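Local atomic coordinates of COG0778: Nitroreductase (Streptococcus pneumoniae, PDB entry 2B67), a protein that probably catalyses NAD(P)H-dependent reduction reactions with bound flavin mononucleotide, as a dimeric member of the nitroreductase family. Residues Y193-V197 against D198-E202. Numbering follows the deposited sequence.
Sequences YRLPV and DEIIE
Two successive i to i+3 turns, from P196 to I200, link the extended run 193-195 to the C-terminal strand 201-203 in the arm that this nitroreductase lays over its second subunit. The amide of E199 bonds to P196 O at 2.9 Å, rather bent at the hydrogen (136°). One residue further on, I200 N reaches V197 O, also at 2.9 Å but straighter (160°). The two bonds overlap and so wind the backbone from P196 to I200 through a short helical turn.

Two apolar pairs flank these turns. I200 holds CG1 wedged between its own backbone N and carbonyl carbon (chi1 60°), which lays that methylene 3.2 Å from V197 O and leaves CG2 directed at L195, whose CD1 it meets at 3.7 Å, the two side chains slanting across one another. V197 and I201 run alongside and point the same way, with V197 CG2 3.6 Å from I201 CD1. The V197 methyl gets there by standing anti to its backbone N. More loosely, the ring of P196 lies beside E199, CG to CB.

The second subunit packs against these turns as well: D198 OD1 forms a salt bridge with R30 of that chain, while V197 packs on the same arginine and I200 on its T37. At the other end, R194 NH2 bonds to Y193 O (3.1 Å), with that oxygen in the plane of the guanidinium group, and NH1 pairs with the FMN phosphate. I201 and E202 then join a parallel ladder with a strand of the partner, the C-terminal strand exchange characteristic of dimeric nitroreductase-family flavoproteins.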
loop_
_atom_site.group_PDB
_atom_site.type_symbol
_atom_site.label_atom_id
_atom_site.label_comp_id
_atom_site.label_asym_id
_atom_site.label_seq_id
_atom_site.Cartn_x
_atom_site.Cartn_y
_atom_site.Cartn_z
ATOM N N TYR A 193 -1.213 16.992 -8.439
ATOM C CA TYR A 193 -0.664 16.600 -9.716
ATOM C C TYR A 193 -0.303 15.113 -9.804
ATOM O O TYR A 193 0.290 14.562 -8.895
ATOM C CB TYR A 193 0.582 17.447 -10.024
ATOM C CG TYR A 193 1.187 17.076 -11.344
ATOM C CD1 TYR A 193 2.315 16.260 -11.402
ATOM C CD2 TYR A 193 0.591 17.491 -12.546
ATOM C CE1 TYR A 193 2.864 15.893 -12.626
ATOM C CE2 TYR A 193 1.122 17.131 -13.768
ATOM C CZ TYR A 193 2.249 16.334 -13.803
ATOM O OH TYR A 193 2.771 15.969 -15.003
ATOM N N ARG A 194 -0.651 14.486 -10.922
ATOM C CA ARG A 194 -0.168 13.142 -11.218
ATOM C C ARG A 194 0.440 13.154 -12.604
ATOM O O ARG A 194 -0.132 13.755 -13.513
ATOM C CB ARG A 194 -1.310 12.116 -11.172
ATOM C CG ARG A 194 -1.909 11.899 -9.784
ATOM C CD ARG A 194 -0.868 11.389 -8.757
ATOM N NE ARG A 194 -1.566 11.078 -7.517
ATOM C CZ ARG A 194 -1.863 11.963 -6.575
ATOM N NH1 ARG A 194 -2.551 11.571 -5.507
ATOM N NH2 ARG A 194 -1.479 13.237 -6.693
ATOM N N LEU A 195 1.577 12.484 -12.764
ATOM C CA LEU A 195 2.195 12.296 -14.079
ATOM C C LEU A 195 1.221 11.707 -15.099
ATOM O O LEU A 195 0.366 10.901 -14.736
ATOM C CB LEU A 195 3.404 11.371 -13.957
ATOM C CG LEU A 195 4.591 11.920 -13.177
ATOM C CD1 LEU A 195 5.466 10.722 -12.746
ATOM C CD2 LEU A 195 5.405 12.947 -14.001
ATOM N N PRO A 196 1.352 12.092 -16.381
ATOM C CA PRO A 196 0.475 11.451 -17.390
ATOM C C PRO A 196 0.704 9.940 -17.416
ATOM O O PRO A 196 1.835 9.494 -17.300
ATOM C CB PRO A 196 0.881 12.110 -18.729
ATOM C CG PRO A 196 2.068 12.990 -18.448
ATOM C CD PRO A 196 2.284 13.088 -16.947
ATOM N N VAL A 197 -0.366 9.160 -17.520
ATOM C CA VAL A 197 -0.265 7.694 -17.387
ATOM C C VAL A 197 0.759 7.045 -18.345
ATOM O O VAL A 197 1.578 6.212 -17.927
ATOM C CB VAL A 197 -1.676 7.000 -17.387
ATOM C CG1 VAL A 197 -2.388 7.117 -18.731
ATOM C CG2 VAL A 197 -1.581 5.570 -16.962
ATOM N N ASP A 198 0.765 7.471 -19.608
ATOM C CA ASP A 198 1.737 6.952 -20.580
ATOM C C ASP A 198 3.190 7.237 -20.180
ATOM O O ASP A 198 4.093 6.546 -20.622
ATOM C CB ASP A 198 1.426 7.460 -21.998
ATOM C CG ASP A 198 0.007 7.096 -22.452
ATOM O OD1 ASP A 198 -0.706 8.024 -22.906
ATOM O OD2 ASP A 198 -0.414 5.908 -22.324
ATOM N N GLU A 199 3.406 8.238 -19.327
ATOM C CA GLU A 199 4.743 8.511 -18.774
ATOM C C GLU A 199 5.268 7.422 -17.831
ATOM O O GLU A 199 6.482 7.307 -17.637
ATOM C CB GLU A 199 4.751 9.845 -18.016
ATOM C CG GLU A 199 6.134 10.359 -17.664
ATOM C CD GLU A 199 6.977 10.668 -18.917
ATOM O OE1 GLU A 199 7.885 9.863 -19.243
ATOM O OE2 GLU A 199 6.717 11.703 -19.580
ATOM N N ILE A 200 4.360 6.658 -17.218
ATOM C CA ILE A 200 4.760 5.713 -16.162
ATOM C C ILE A 200 4.439 4.261 -16.531
ATOM O O ILE A 200 4.618 3.370 -15.719
ATOM C CB ILE A 200 4.120 6.073 -14.779
ATOM C CG1 ILE A 200 2.594 6.035 -14.874
ATOM C CG2 ILE A 200 4.614 7.440 -14.275
ATOM C CD1 ILE A 200 1.904 6.283 -13.601
ATOM N N ILE A 201 3.966 4.042 -17.754
ATOM C CA ILE A 201 3.719 2.700 -18.278
ATOM C C ILE A 201 4.806 2.272 -19.284
ATOM O O ILE A 201 5.243 3.051 -20.156
ATOM C CB ILE A 201 2.327 2.591 -18.947
ATOM C CG1 ILE A 201 1.215 2.677 -17.909
ATOM C CG2 ILE A 201 2.204 1.282 -19.754
ATOM C CD1 ILE A 201 -0.216 2.622 -18.484
ATOM N N GLU A 202 5.249 1.026 -19.150
ATOM C CA GLU A 202 6.197 0.439 -20.079
ATOM C C GLU A 202 5.564 -0.837 -20.573
ATOM O O GLU A 202 4.958 -1.564 -19.788
ATOM C CB GLU A 202 7.473 0.086 -19.340
ATOM C CG GLU A 202 8.715 0.176 -20.146
ATOM C CD GLU A 202 9.323 1.563 -20.136
ATOM O OE1 GLU A 202 8.559 2.545 -20.089
ATOM O OE2 GLU A 202 10.575 1.665 -20.178
#